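Local coordinates for LanC-like protein GCR2 (Arabidopsis thaliana, PDB 3T33) that is a zinc-binding LanC-like protein that may play a role in abscisic acid signalling, at residues Y150-Y153 with L154-R158; G189-S192 with I193-R197. All blocks are in the same frame, centred on the assembly; numbering follows the deposited sequence. Where two conformers were deposited one is given.

Following the chain from its N terminus, contact 1 comes first, joining neighbouring turns of helix 147-158. Contact 2 follows about thirty residues on, after helix 174-188, where the loop turns into helix 195-212. Each is made within one unbroken run of residues, so neither encloses a large loop; they stand in series, neither nesting nor crossing. The centres of contact 1 and contact 2 are about 13 Å apart, and the two meet directly. Arg158 NH2 lies 2.7 Å from Ser192 O and Tyr150 OH lies 3.2 Å from Ser192 OG, both probable hydrogen bonds, while Phe157 packs on Ile193. Helix 147-158 is thereby tied to the loop that joins helix 174-188 to helix 195-212.

Contact 1: residues Y150-Y153 with L154-R158; sequences YDRY and LARFR
Tyr150 and Leu154 run side by side from successive turns of helix 147-158, with CD2 of Leu154 3.6 Å from the phenol oxygen OH of Tyr150 and CB over one face of the ring. The backbone joins the same pair, Leu154 N donating to Tyr150 O over 2.8 Å. Asp151 contributes through its main chain: its O accepts from Ala155 N at 2.7 Å, and CB of Ala155 sits close to the same oxygen.

Arg152 lies alongside Arg156, the two side chains pointing the same way with their guanidinium planes 64° apart. CG of Arg152 lies over one face of the Arg156 guanidinium. The separation of 2.7 Å between Arg152 NE and Arg156 NH2 is short for two donors, and the exact placement of the whole pair is doubtful. Each cation has an acidic partner, Glu112 for Arg152 and Asp115 for Arg156, which probably offsets their like charge. The backbone bonds from residue i+4 to residue i are those of an alpha helix, here one of the many in the all-helical LanC-like fold; Tyr153 faces helix 101-118, whereas Leu154 and Phe157 pack on helix 174-188.

A chi1 of -77° turns the Tyr153 ring to the side of Arg156, whose NH1 lies over one face, toward the rim, 3.3 Å from CE1 of Tyr153. The guanidinium stands steeply to the ring, 78° between planes; the cation-pi separation is long and any attraction at most weak, and the same NH1 is salt-bridged to Asp115. Tyr153 O accepts from Phe157 N at 2.8 Å, while CB of Phe157 rests against that oxygen.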
ATOM      1  N   TYR A 150      24.019   0.249 -10.056  1.00 36.39           N
ATOM      2  CA  TYR A 150      23.109  -0.844  -9.882  1.00 37.21           C
ATOM      3  C   TYR A 150      23.772  -1.991  -9.096  1.00 38.21           C
ATOM      4  O   TYR A 150      23.155  -2.512  -8.123  1.00 35.81           O
ATOM      5  CB  TYR A 150      22.627  -1.350 -11.220  1.00 35.95           C
ATOM      6  CG  TYR A 150      22.040  -2.739 -11.160  1.00 37.70           C
ATOM      7  CD1 TYR A 150      20.827  -2.956 -10.514  1.00 34.17           C
ATOM      8  CD2 TYR A 150      22.648  -3.822 -11.813  1.00 34.87           C
ATOM      9  CE1 TYR A 150      20.262  -4.178 -10.484  1.00 36.52           C
ATOM     10  CE2 TYR A 150      22.068  -5.088 -11.775  1.00 33.84           C
ATOM     11  CZ  TYR A 150      20.887  -5.258 -11.098  1.00 36.17           C
ATOM     12  OH  TYR A 150      20.241  -6.487 -10.999  1.00 38.25           O
ATOM     13  N   ASP A 151      25.009  -2.365  -9.516  1.00 39.04           N
ATOM     14  CA  ASP A 151      25.747  -3.483  -8.909  1.00 39.93           C
ATOM     15  C   ASP A 151      25.992  -3.166  -7.484  1.00 39.99           C
ATOM     16  O   ASP A 151      25.875  -4.030  -6.586  1.00 41.14           O
ATOM     17  CB  ASP A 151      27.085  -3.664  -9.561  1.00 41.11           C
ATOM     18  CG  ASP A 151      26.966  -4.131 -11.010  1.00 43.53           C
ATOM     19  OD1 ASP A 151      25.991  -4.850 -11.356  1.00 44.73           O
ATOM     20  OD2 ASP A 151      27.880  -3.788 -11.780  1.00 47.22           O
ATOM     21  N   ARG A 152      26.294  -1.905  -7.251  1.00 39.19           N
ATOM     22  CA  ARG A 152      26.646  -1.509  -5.924  1.00 40.13           C
ATOM     23  C   ARG A 152      25.445  -1.644  -4.965  1.00 38.13           C
ATOM     24  O   ARG A 152      25.612  -2.120  -3.832  1.00 38.51           O
ATOM     25  CB  ARG A 152      27.288  -0.117  -5.952  1.00 41.48           C
ATOM     26  CG  ARG A 152      27.024   0.779  -4.722  1.00 47.99           C
ATOM     27  CD  ARG A 152      27.627   2.208  -4.935  1.00 59.47           C
ATOM     28  NE  ARG A 152      26.818   3.231  -4.258  1.00 61.60           N
ATOM     29  CZ  ARG A 152      26.837   4.537  -4.529  1.00 62.53           C
ATOM     30  NH1 ARG A 152      27.625   5.025  -5.485  1.00 60.43           N
ATOM     31  NH2 ARG A 152      26.035   5.349  -3.838  1.00 64.42           N
ATOM     32  N   TYR A 153      24.247  -1.238  -5.388  1.00 35.52           N
ATOM     33  CA  TYR A 153      23.072  -1.443  -4.503  1.00 33.67           C
ATOM     34  C   TYR A 153      22.666  -2.926  -4.436  1.00 31.41           C
ATOM     35  O   TYR A 153      22.186  -3.398  -3.422  1.00 28.42           O
ATOM     36  CB  TYR A 153      21.851  -0.639  -4.932  1.00 33.80           C
ATOM     37  CG  TYR A 153      21.902   0.824  -4.575  1.00 33.70           C
ATOM     38  CD1 TYR A 153      21.795   1.251  -3.247  1.00 30.89           C
ATOM     39  CD2 TYR A 153      22.053   1.796  -5.596  1.00 31.54           C
ATOM     40  CE1 TYR A 153      21.869   2.607  -2.918  1.00 31.12           C
ATOM     41  CE2 TYR A 153      22.100   3.145  -5.287  1.00 29.73           C
ATOM     42  CZ  TYR A 153      21.989   3.551  -3.960  1.00 31.97           C
ATOM     43  OH  TYR A 153      22.077   4.889  -3.690  1.00 31.44           O
ATOM     44  N   LEU A 154      22.828  -3.615  -5.548  1.00 30.70           N
ATOM     45  CA  LEU A 154      22.611  -5.044  -5.599  1.00 32.14           C
ATOM     46  C   LEU A 154      23.518  -5.848  -4.629  1.00 33.50           C
ATOM     47  O   LEU A 154      23.021  -6.781  -3.952  1.00 34.43           O
ATOM     48  CB  LEU A 154      22.789  -5.518  -7.016  1.00 30.83           C
ATOM     49  CG  LEU A 154      22.499  -6.994  -7.214  1.00 32.29           C
ATOM     50  CD1 LEU A 154      21.105  -7.270  -6.751  1.00 28.05           C
ATOM     51  CD2 LEU A 154      22.728  -7.398  -8.623  1.00 31.04           C
ATOM     52  N   ALA A 155      24.803  -5.467  -4.541  1.00 34.19           N
ATOM     53  CA  ALA A 155      25.767  -6.041  -3.562  1.00 35.67           C
ATOM     54  C   ALA A 155      25.340  -5.720  -2.115  1.00 36.78           C
ATOM     55  O   ALA A 155      25.430  -6.575  -1.224  1.00 38.26           O
ATOM     56  CB  ALA A 155      27.236  -5.530  -3.841  1.00 34.80           C
ATOM     57  N   ARG A 156      24.858  -4.501  -1.872  1.00 36.39           N
ATOM     58  CA  ARG A 156      24.410  -4.178  -0.546  1.00 36.13           C
ATOM     59  C   ARG A 156      23.152  -4.962  -0.232  1.00 35.73           C
ATOM     60  O   ARG A 156      22.953  -5.430   0.908  1.00 35.74           O
ATOM     61  CB  ARG A 156      24.149  -2.690  -0.394  1.00 37.09           C
ATOM     62  CG  ARG A 156      25.420  -1.843  -0.373  1.00 41.23           C
ATOM     63  CD  ARG A 156      25.067  -0.404  -0.816  1.00 51.86           C
ATOM     64  NE  ARG A 156      26.235   0.472  -0.972  1.00 58.74           N
ATOM     65  CZ  ARG A 156      26.223   1.622  -1.655  1.00 63.49           C
ATOM     66  NH1 ARG A 156      25.104   2.045  -2.254  1.00 65.52           N
ATOM     67  NH2 ARG A 156      27.329   2.357  -1.750  1.00 63.90           N
ATOM     68  N   PHE A 157      22.307  -5.163  -1.232  1.00 34.07           N
ATOM     69  CA  PHE A 157      21.069  -5.840  -0.926  1.00 32.87           C
ATOM     70  C   PHE A 157      21.437  -7.323  -0.580  1.00 31.43           C
ATOM     71  O   PHE A 157      20.959  -7.884   0.372  1.00 31.65           O
ATOM     72  CB  PHE A 157      20.111  -5.813  -2.113  1.00 31.21           C
ATOM     73  CG  PHE A 157      18.730  -6.322  -1.758  1.00 35.86           C
ATOM     74  CD1 PHE A 157      18.552  -7.552  -1.152  1.00 35.85           C
ATOM     75  CD2 PHE A 157      17.605  -5.570  -2.008  1.00 36.66           C
ATOM     76  CE1 PHE A 157      17.286  -7.997  -0.804  1.00 39.41           C
ATOM     77  CE2 PHE A 157      16.360  -6.039  -1.682  1.00 37.66           C
ATOM     78  CZ  PHE A 157      16.199  -7.226  -1.064  1.00 37.95           C
ATOM     79  N   ARG A 158      22.277  -7.926  -1.398  1.00 31.25           N
ATOM     80  CA  ARG A 158      22.731  -9.297  -1.229  1.00 31.86           C
ATOM     81  C   ARG A 158      23.545  -9.574   0.052  1.00 33.04           C
ATOM     82  O   ARG A 158      23.685 -10.766   0.438  1.00 34.10           O
ATOM     83  CB  ARG A 158      23.559  -9.667  -2.436  1.00 30.47           C
ATOM     84  CG  ARG A 158      22.723  -9.924  -3.702  1.00 30.68           C
ATOM     85  CD  ARG A 158      23.648 -10.331  -4.777  1.00 24.72           C
ATOM     86  NE  ARG A 158      22.946 -10.686  -5.980  1.00 28.26           N
ATOM     87  CZ  ARG A 158      23.529 -10.784  -7.172  1.00 28.45           C
ATOM     88  NH1 ARG A 158      24.832 -10.513  -7.336  1.00 30.63           N
ATOM     89  NH2 ARG A 158      22.813 -11.160  -8.203  1.00 24.70           N
TER

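Contact 2: residues G189-S192 with I193-R197; sequences GQES and ISSER
The carboxylate of Glu191 meets the backbone of Ser195 through OE2, which takes the N-H on its anti side, 20° out of the carboxylate plane. The bond is short and nearly straight: 2.6 Å from Ser195 N to Glu191 OE2, with 165° at the hydrogen. In the second flat group, the Arg197 guanidinium, the carboxylate carbon of Glu196 lies at the edge and in plane, in a salt bridge whose hydrogen bond is weak.

With CG of Glu191 anti to the backbone N (chi1 175°), that carbon sits beside Ile193 O, 3.4 Å from Glu191 CG, and the extended chain beyond it carries OE2 to Ser195 N. The Glu191 backbone makes an inverse gamma turn, closed by a weak bond from Ser192 N to Gln190 O. In the same loop, Ile193 N donates to Asn185 OD1, and Ile193 packs on Cys181 and Leu184 of helix 174-188.

Ser194 is the N-cap of helix 195-212, its OG accepting weakly from Glu196 N at 3.3 Å. With Glu191 taking the preceding N-H, and its negative charge probably favoured by the helix dipole, this is side-chain capping of a helix N terminus.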
ATOM      1  N   GLY A 189      13.444  -7.635 -13.756  1.00 41.09           N
ATOM      2  CA  GLY A 189      13.093  -8.741 -14.683  1.00 41.83           C
ATOM      3  C   GLY A 189      14.233  -9.766 -14.763  1.00 43.19           C
ATOM      4  O   GLY A 189      14.493 -10.399 -15.816  1.00 44.31           O
ATOM      5  N   GLN A 190      14.905  -9.943 -13.629  1.00 42.64           N
ATOM      6  CA  GLN A 190      16.038 -10.849 -13.513  1.00 42.51           C
ATOM      7  C   GLN A 190      16.023 -11.464 -12.105  1.00 41.17           C
ATOM      8  O   GLN A 190      15.380 -10.931 -11.152  1.00 39.38           O
ATOM      9  CB  GLN A 190      17.342 -10.077 -13.724  1.00 43.03           C
ATOM     10  CG  GLN A 190      17.778  -9.813 -15.172  1.00 47.59           C
ATOM     11  CD  GLN A 190      19.113  -9.076 -15.177  1.00 54.14           C
ATOM     12  OE1 GLN A 190      20.018  -9.429 -14.408  1.00 56.60           O
ATOM     13  NE2 GLN A 190      19.228  -8.021 -15.982  1.00 52.91           N
ATOM     14  N   GLU A 191      16.708 -12.604 -11.997  1.00 40.48           N
ATOM     15  CA  GLU A 191      16.932 -13.281 -10.717  1.00 39.21           C
ATOM     16  C   GLU A 191      18.074 -12.528 -10.018  1.00 38.03           C
ATOM     17  O   GLU A 191      19.178 -13.043  -9.886  1.00 38.07           O
ATOM     18  CB  GLU A 191      17.273 -14.757 -10.932  1.00 38.49           C
ATOM     19  CG  GLU A 191      17.616 -15.430  -9.630  1.00 38.76           C
ATOM     20  CD  GLU A 191      17.673 -16.970  -9.666  1.00 38.79           C
ATOM     21  OE1 GLU A 191      17.674 -17.606 -10.714  1.00 37.84           O
ATOM     22  OE2 GLU A 191      17.691 -17.556  -8.587  1.00 41.80           O
ATOM     23  N   SER A 192      17.797 -11.294  -9.614  1.00 37.27           N
ATOM     24  CA  SER A 192      18.802 -10.417  -9.047  1.00 38.46           C
ATOM     25  C   SER A 192      19.143 -10.965  -7.651  1.00 37.47           C
ATOM     26  O   SER A 192      20.318 -11.138  -7.310  1.00 36.48           O
ATOM     27  CB  SER A 192      18.296  -8.952  -8.971  1.00 39.28           C
ATOM     28  OG  SER A 192      17.846  -8.469 -10.242  1.00 41.02           O
ATOM     29  N   ILE A 193      18.087 -11.197  -6.868  1.00 36.46           N
ATOM     30  CA  ILE A 193      18.140 -11.914  -5.620  1.00 35.42           C
ATOM     31  C   ILE A 193      17.878 -13.400  -5.911  1.00 34.93           C
ATOM     32  O   ILE A 193      17.028 -13.762  -6.731  1.00 34.40           O
ATOM     33  CB  ILE A 193      17.109 -11.447  -4.591  1.00 34.38           C
ATOM     34  CG1 ILE A 193      17.111  -9.937  -4.420  1.00 35.02           C
ATOM     35  CG2 ILE A 193      17.433 -12.126  -3.192  1.00 35.71           C
ATOM     36  CD1 ILE A 193      18.434  -9.386  -4.097  1.00 38.04           C
ATOM     37  N   SER A 194      18.567 -14.254  -5.164  1.00 33.17           N
ATOM     38  CA  SER A 194      18.657 -15.653  -5.528  1.00 31.76           C
ATOM     39  C   SER A 194      17.349 -16.310  -5.231  1.00 29.66           C
ATOM     40  O   SER A 194      16.814 -16.101  -4.147  1.00 29.36           O
ATOM     41  CB  SER A 194      19.784 -16.338  -4.720  1.00 30.82           C
ATOM     42  OG  SER A 194      19.679 -17.753  -4.870  1.00 32.40           O
ATOM     43  N   SER A 195      16.824 -17.097  -6.169  1.00 29.07           N
ATOM     44  CA  SER A 195      15.585 -17.829  -5.914  0.50 29.91           C
ATOM     45  C   SER A 195      15.712 -18.810  -4.713  1.00 30.34           C
ATOM     46  O   SER A 195      14.777 -18.919  -3.894  1.00 31.12           O
ATOM     47  CB  SER A 195      15.146 -18.530  -7.185  0.50 30.31           C
ATOM     48  OG  SER A 195      13.887 -19.116  -7.048  0.50 30.87           O
ATOM     49  N   GLU A 196      16.871 -19.465  -4.542  1.00 30.76           N
ATOM     50  CA  GLU A 196      17.111 -20.331  -3.317  1.00 30.44           C
ATOM     51  C   GLU A 196      17.023 -19.589  -1.988  1.00 30.49           C
ATOM     52  O   GLU A 196      16.439 -20.096  -0.976  1.00 30.85           O
ATOM     53  CB  GLU A 196      18.395 -21.130  -3.434  1.00 31.22           C
ATOM     54  CG  GLU A 196      18.729 -22.096  -2.227  1.00 31.05           C
ATOM     55  CD  GLU A 196      19.409 -21.344  -1.131  1.00 31.14           C
ATOM     56  OE1 GLU A 196      20.056 -20.347  -1.474  1.00 26.26           O
ATOM     57  OE2 GLU A 196      19.208 -21.669   0.069  1.00 33.96           O
ATOM     58  N   ARG A 197      17.523 -18.359  -1.986  1.00 30.74           N
ATOM     59  CA  ARG A 197      17.406 -17.484  -0.826  1.00 29.77           C
ATOM     60  C   ARG A 197      15.949 -17.119  -0.525  1.00 30.72           C
ATOM     61  O   ARG A 197      15.532 -17.122   0.633  1.00 31.29           O
ATOM     62  CB  ARG A 197      18.234 -16.214  -1.027  1.00 29.68           C
ATOM     63  CG  ARG A 197      19.731 -16.415  -0.858  1.00 33.29           C
ATOM     64  CD  ARG A 197      20.032 -17.643  -0.015  1.00 33.94           C
ATOM     65  NE  ARG A 197      20.078 -17.328   1.410  1.00 32.98           N
ATOM     66  CZ  ARG A 197      19.749 -18.181   2.375  1.00 31.42           C
ATOM     67  NH1 ARG A 197      19.345 -19.407   2.068  1.00 29.02           N
ATOM     68  NH2 ARG A 197      19.821 -17.810   3.645  1.00 29.45           N
TER